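Local coordinates for protein short-chain dehydrogenase/reductase SDR (Burkholderia phymatum, PDB 5IG2) that binds NAD and, as a short-chain dehydrogenase/reductase, probably uses it to oxidise or reduce substrates at CH-OH groups, at residues Gly241-Asp244 and Val245-Thr249; Val171-Leu174 and Thr175-Tyr179; Pro264-Leu267 and Ala268-Arg271. All blocks are in the same frame, centred on the assembly; numbering follows the deposited sequence. Where two conformers were deposited one is given.

Interaction 1. Residues Gly241-Asp244 and Val245-Thr249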
loop_
_atom_site.group_PDB
_atom_site.type_symbol
_atom_site.label_atom_id
_atom_site.label_comp_id
_atom_site.label_asym_id
_atom_site.label_seq_id
_atom_site.Cartn_x
_atom_site.Cartn_y
_atom_site.Cartn_z
ATOM N N GLY B 241 14.136 31.083 19.684
ATOM C CA GLY B 241 15.133 30.968 18.643
ATOM C C GLY B 241 15.732 32.315 18.262
ATOM O O GLY B 241 15.266 33.368 18.676
ATOM N N ALA B 242 16.792 32.252 17.452
ATOM C CA ALA B 242 17.432 33.477 16.986
ATOM C C ALA B 242 16.445 34.370 16.239
ATOM O O ALA B 242 16.519 35.601 16.335
ATOM C CB ALA B 242 18.637 33.146 16.104
ATOM N N THR B 243 15.520 33.771 15.487
ATOM C CA THR B 243 14.486 34.554 14.813
ATOM C C THR B 243 13.670 35.367 15.810
ATOM O O THR B 243 13.337 36.528 15.547
ATOM C CB THR B 243 13.570 33.620 14.012
ATOM O OG1 THR B 243 14.339 32.951 13.008
ATOM C CG2 THR B 243 12.440 34.396 13.332
ATOM N N ASP B 244 13.317 34.765 16.953
ATOM C CA ASP B 244 12.537 35.484 17.958
ATOM C C ASP B 244 13.335 36.634 18.549
ATOM O O ASP B 244 12.796 37.725 18.773
ATOM C CB ASP B 244 12.091 34.534 19.069
ATOM C CG ASP B 244 11.227 33.385 18.555
ATOM O OD1 ASP B 244 10.198 33.658 17.887
ATOM O OD2 ASP B 244 11.580 32.209 18.825
ATOM N N VAL B 245 14.616 36.401 18.829
ATOM C CA VAL B 245 15.473 37.477 19.315
ATOM C C VAL B 245 15.491 38.625 18.314
ATOM O O VAL B 245 15.367 39.797 18.687
ATOM C CB VAL B 245 16.888 36.940 19.613
ATOM C CG1 VAL B 245 17.858 38.089 19.926
ATOM C CG2 VAL B 245 16.830 35.966 20.779
ATOM N N ALA B 246 15.594 38.304 17.023
ATOM C CA ALA B 246 15.609 39.352 16.011
ATOM C C ALA B 246 14.289 40.109 15.993
ATOM O O ALA B 246 14.273 41.346 15.934
ATOM C CB ALA B 246 15.910 38.759 14.634
ATOM N N THR B 247 13.169 39.386 16.052
ATOM C CA THR B 247 11.872 40.052 16.056
ATOM C C THR B 247 11.763 41.019 17.225
ATOM O O THR B 247 11.413 42.190 17.039
ATOM C CB THR B 247 10.744 39.024 16.103
ATOM O OG1 THR B 247 10.756 38.254 14.894
ATOM C CG2 THR B 247 9.406 39.723 16.234
ATOM N N LEU B 248 12.076 40.551 18.441
ATOM C CA LEU B 248 11.965 41.420 19.611
ATOM C C LEU B 248 12.948 42.578 19.538
ATOM O O LEU B 248 12.635 43.690 19.968
ATOM C CB LEU B 248 12.189 40.615 20.894
ATOM C CG LEU B 248 11.166 39.507 21.161
ATOM C CD1 LEU B 248 11.762 38.496 22.133
ATOM C CD2 LEU B 248 9.873 40.101 21.705
ATOM N N THR B 249 14.148 42.339 19.016
ATOM C CA THR B 249 15.137 43.413 18.937
ATOM C C THR B 249 14.664 44.528 18.005
ATOM O O THR B 249 14.730 45.713 18.351
ATOM C CB THR B 249 16.482 42.840 18.486
ATOM O OG1 THR B 249 16.943 41.922 19.481
ATOM C CG2 THR B 249 17.528 43.940 18.288
HETATM O O HOH W 1 9.553 35.998 15.631
#
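The first turn of helix 242-254 starts at Gly241, the N-cap residue, whose carbonyl O receives Val245 N at 3.1 Å in a bond lying in the carbonyl plane (N-H...O angle 164°). The backbone N of Gly241 is held as well: Asp244, three residues on, turns its carboxylate back so that OD2 accepts the proton of Gly241 N at 2.9 Å, using its anti lone pair. This is one half of a capping box, since the glycine has no side chain with which to supply the other half. The reach is set by chi1 of -60°, which places CG beside the backbone N of Asp244 and so back toward the start of the helix. Within the Rossmann-type fold this turn leans on helix 25-36, with Ala242 and Ala246 against Ala29, while Val245 reaches Phe26 and Val199, two residues of the NAD site. Val245 CG2 meanwhile passes 3.7 Å from Gly241 O. A water lies 2.7 Å from Thr247 OG1 and donates only a weak bond to Asp244 OD1. Leu248 CG comes to 3.4 Å from Asp244 O, the same oxygen that accepts Leu248 N at 2.9 Å.

Interaction 2. Residues Val171-Leu174 and Thr175-Tyr179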
loop_
_atom_site.group_PDB
_atom_site.type_symbol
_atom_site.label_atom_id
_atom_site.label_comp_id
_atom_site.label_asym_id
_atom_site.label_seq_id
_atom_site.Cartn_x
_atom_site.Cartn_y
_atom_site.Cartn_z
ATOM N N VAL B 171 30.080 45.569 28.406
ATOM C CA VAL B 171 29.198 46.000 27.319
ATOM C C VAL B 171 27.962 46.699 27.880
ATOM O O VAL B 171 27.530 47.740 27.365
ATOM C CB VAL B 171 28.812 44.805 26.424
ATOM C CG1 VAL B 171 27.763 45.219 25.344
ATOM C CG2 VAL B 171 30.048 44.206 25.770
ATOM N N VAL B 172 27.383 46.148 28.951
ATOM C CA VAL B 172 26.202 46.767 29.556
ATOM C C VAL B 172 26.489 48.219 29.931
ATOM O O VAL B 172 25.781 49.144 29.509
ATOM C CB VAL B 172 25.727 45.963 30.779
ATOM C CG1 VAL B 172 24.723 46.786 31.571
ATOM C CG2 VAL B 172 25.079 44.633 30.345
ATOM N N SER B 173 27.546 48.446 30.718
ATOM C CA SER B 173 27.792 49.794 31.224
ATOM C C SER B 173 28.280 50.733 30.127
ATOM O O SER B 173 27.935 51.924 30.132
ATOM C CB SER B 173 28.800 49.763 32.364
ATOM O OG SER B 173 29.020 51.081 32.822
ATOM N N LEU B 174 29.101 50.240 29.189
ATOM C CA LEU B 174 29.528 51.133 28.116
ATOM C C LEU B 174 28.331 51.572 27.292
ATOM O O LEU B 174 28.264 52.723 26.853
ATOM C CB LEU B 174 30.601 50.484 27.232
ATOM C CG LEU B 174 30.295 49.477 26.125
ATOM C CD1 LEU B 174 29.806 50.139 24.838
ATOM C CD2 LEU B 174 31.542 48.664 25.823
ATOM N N THR B 175 27.352 50.680 27.112
ATOM C CA THR B 175 26.184 51.031 26.319
ATOM C C THR B 175 25.263 51.964 27.096
ATOM O O THR B 175 24.691 52.899 26.523
ATOM C CB THR B 175 25.449 49.755 25.877
ATOM O OG1 THR B 175 26.383 48.851 25.253
ATOM C CG2 THR B 175 24.300 50.079 24.879
ATOM N N GLU B 176 25.112 51.727 28.402
ATOM C CA GLU B 176 24.371 52.668 29.235
ATOM C C GLU B 176 25.001 54.053 29.188
ATOM O O GLU B 176 24.291 55.066 29.130
ATOM C CB GLU B 176 24.304 52.163 30.680
ATOM C CG GLU B 176 23.401 50.947 30.883
ATOM C CD GLU B 176 23.482 50.376 32.296
ATOM O OE1 GLU B 176 24.328 50.843 33.093
ATOM O OE2 GLU B 176 22.684 49.468 32.617
ATOM N N THR B 177 26.336 54.117 29.226
ATOM C CA THR B 177 27.000 55.414 29.156
ATOM C C THR B 177 26.810 56.052 27.793
ATOM O O THR B 177 26.591 57.265 27.695
ATOM C CB THR B 177 28.489 55.282 29.450
ATOM O OG1 THR B 177 28.677 54.486 30.623
ATOM C CG2 THR B 177 29.079 56.673 29.670
ATOM N N LEU B 178 26.912 55.248 26.733
ATOM C CA LEU B 178 26.687 55.762 25.388
ATOM C C LEU B 178 25.293 56.363 25.259
ATOM O O LEU B 178 25.107 57.380 24.575
ATOM C CB LEU B 178 26.886 54.637 24.373
ATOM C CG LEU B 178 26.615 54.949 22.899
ATOM C CD1 LEU B 178 27.598 55.995 22.385
ATOM C CD2 LEU B 178 26.677 53.653 22.071
ATOM N N TYR B 179 24.300 55.750 25.919
ATOM C CA TYR B 179 22.945 56.292 25.898
ATOM C C TYR B 179 22.930 57.726 26.407
ATOM O O TYR B 179 22.316 58.612 25.796
ATOM C CB TYR B 179 22.010 55.405 26.729
ATOM C CG TYR B 179 20.618 55.984 26.902
ATOM C CD1 TYR B 179 20.336 56.849 27.958
ATOM C CD2 TYR B 179 19.590 55.682 26.001
ATOM C CE1 TYR B 179 19.076 57.398 28.121
ATOM C CE2 TYR B 179 18.319 56.233 26.157
ATOM C CZ TYR B 179 18.074 57.087 27.227
ATOM O OH TYR B 179 16.828 57.637 27.420
#
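Val171 O is held twice by Thr175, one turn further along helix 162-185: OG1 donates at 2.6 Å and the backbone N at 3.0 Å, the two arriving from opposite faces of the carbonyl plane. The hydroxyl can do this because chi1 of -52° sets OG1 beside its own backbone N. Around this threonine the packing is tight: Leu174 slants across it, and its CD1 comes to 3.7 Å from Thr175 OG1. A further bond from Asn148 ND2 engages that hydroxyl. Val172 and Glu176 run alongside each other, CG1 3.5 Å from OE2. Thr177 repeats the double grip on Ser173 O, with OG1 at 2.7 Å, and Asn165 ND2 of the second subunit also hydrogen-bonds that OG1.

The looser pairing is between side chains here, Ser173 OG staying 4.1 Å from Thr177 OG1. Even so the contact has no solvent side, because the second subunit covers this face: Ser157 of that subunit bonds both Ser173 OG and Glu176 OE1, and Arg273 of that subunit makes a salt bridge to OE1. Tyr259 OH of the same chain is hydrogen-bonded to Glu176 OE2. Such a helix, the crossover of a beta-alpha-beta unit, packed against strands 144-149 and 189-194 on one face and a second subunit on another, and carrying Lys168 of the Tyr-x-x-x-Lys motif, is characteristic of classical short-chain dehydrogenases.

Interaction 3. Residues Pro264-Leu267 and Ala268-Arg271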
loop_
_atom_site.group_PDB
_atom_site.type_symbol
_atom_site.label_atom_id
_atom_site.label_comp_id
_atom_site.label_asym_id
_atom_site.label_seq_id
_atom_site.Cartn_x
_atom_site.Cartn_y
_atom_site.Cartn_z
ATOM N N PRO B 264 12.419 37.632 29.888
ATOM C CA PRO B 264 12.140 38.321 31.157
ATOM C C PRO B 264 12.054 37.387 32.352
ATOM O O PRO B 264 12.084 37.863 33.494
ATOM C CB PRO B 264 10.799 39.016 30.892
ATOM C CG PRO B 264 10.150 38.165 29.854
ATOM C CD PRO B 264 11.273 37.691 28.966
ATOM N N ALA B 265 11.968 36.076 32.136
ATOM C CA ALA B 265 12.030 35.159 33.264
ATOM C C ALA B 265 13.319 35.322 34.066
ATOM O O ALA B 265 13.365 34.909 35.230
ATOM C CB ALA B 265 11.887 33.717 32.774
ATOM N N ILE B 266 14.365 35.907 33.471
ATOM C CA ILE B 266 15.623 36.134 34.181
ATOM C C ILE B 266 15.484 37.136 35.322
ATOM O O ILE B 266 16.375 37.232 36.172
ATOM C CB ILE B 266 16.712 36.624 33.198
ATOM C CG1 ILE B 266 18.114 36.341 33.742
ATOM C CG2 ILE B 266 16.561 38.120 32.902
ATOM C CD1 ILE B 266 18.472 34.852 33.770
ATOM N N LEU B 267 14.383 37.879 35.373
ATOM C CA LEU B 267 14.308 39.019 36.276
ATOM C C LEU B 267 14.334 38.605 37.748
ATOM O O LEU B 267 14.828 39.367 38.582
ATOM C CB LEU B 267 13.067 39.852 35.949
ATOM C CG LEU B 267 13.272 40.694 34.683
ATOM C CD1 LEU B 267 11.972 41.314 34.196
ATOM C CD2 LEU B 267 14.328 41.769 34.931
ATOM N N ALA B 268 13.842 37.412 38.096
ATOM C CA ALA B 268 13.922 36.994 39.496
ATOM C C ALA B 268 15.370 36.938 39.978
ATOM O O ALA B 268 15.690 37.427 41.067
ATOM C CB ALA B 268 13.238 35.639 39.694
ATOM N N THR B 269 16.267 36.370 39.173
ATOM C CA THR B 269 17.641 36.269 39.636
ATOM C C THR B 269 18.414 37.564 39.430
ATOM O O THR B 269 19.384 37.807 40.159
ATOM C CB THR B 269 18.370 35.094 38.968
ATOM O OG1 THR B 269 18.286 35.205 37.542
ATOM C CG2 THR B 269 17.766 33.762 39.424
ATOM N N VAL B 270 17.996 38.423 38.502
ATOM C CA VAL B 270 18.593 39.755 38.443
ATOM C C VAL B 270 18.219 40.548 39.693
ATOM O O VAL B 270 19.062 41.221 40.301
ATOM C CB VAL B 270 18.162 40.481 37.158
ATOM C CG1 VAL B 270 18.636 41.915 37.185
ATOM C CG2 VAL B 270 18.722 39.760 35.941
ATOM N N ARG B 271 16.956 40.466 40.111
ATOM C CA ARG B 271 16.547 41.150 41.330
ATOM C C ARG B 271 17.346 40.648 42.533
ATOM O O ARG B 271 17.724 41.434 43.411
ATOM C CB ARG B 271 15.038 40.969 41.536
ATOM C CG ARG B 271 14.485 41.637 42.787
ATOM C CD ARG B 271 14.363 43.160 42.633
ATOM N NE ARG B 271 14.443 43.861 43.919
ATOM C CZ ARG B 271 15.370 44.770 44.232
ATOM N NH1 ARG B 271 16.300 45.116 43.350
ATOM N NH2 ARG B 271 15.361 45.347 45.426
HETATM O O HOH W 2 15.257 34.271 37.242
HETATM O O HOH W 3 11.508 36.280 36.748
#
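Ile266 and Val270 meet at a slant across the turn that leads into helix 267-279, CG2 against CG2 at 4.1 Å. With chi1 of -157°, Ile266 sends CG1 away from its backbone N. Val270 CG2 lies over the backbone instead, 3.5 Å from Ile266 O. That carbonyl takes Val270 N at 3.1 Å, in its plane, and a weak bond from Thr269 N. In one of its two conformers, and so with less certainty, the Thr269 side chain stands at about a right angle to the isoleucine, OG1 some 3.8 Å from Ile266 CD1. Beyond the turn Ile266 packs on Val152 and Leu156, so its apolar branches continue the contact into neighbouring loops.

The outer side is watery. Ala265 O receives a proton from each of two waters, which in turn accept from Ala268 N and from Thr269 N, the latter at 3.0 Å; the water between Ala265 O and Thr269 N takes the place of the direct i to i+4 bond. Further along, Leu267 O accepts Arg271 N at 2.8 Å, and the long arginine leads away to two salt bridges, from NH2 to Glu278 OE1 of its own chain and from NH1 to Glu278 OE2 of the second subunit, on which Leu267 also packs. Ahead of all this, Leu267 N bonds Pro264 O around Ala265 and Ile266, a type I turn that runs into the first turn of helix 267-279.

Overall arrangement
Interactions 2, 1 and 3 follow one another along the chain in that order, each a local contact along a helix or at its start. Their centres form a nearly even triangle, about 22 Å between interactions 1 and 2, 19 Å between 1 and 3 and 20 Å between 2 and 3. Interaction 2 sits on helix 162-185, within a beta-alpha-beta unit of the parallel sheet. Interactions 1 and 3 lie on helices 242-254 and 267-279, separated by strand 259-260, an outermost strand of the sheet within this chain. Interaction 1 backs the NAD site without touching another subunit, whereas interactions 2 and 3 both meet the second subunit, so cofactor binding and assembly share one fold.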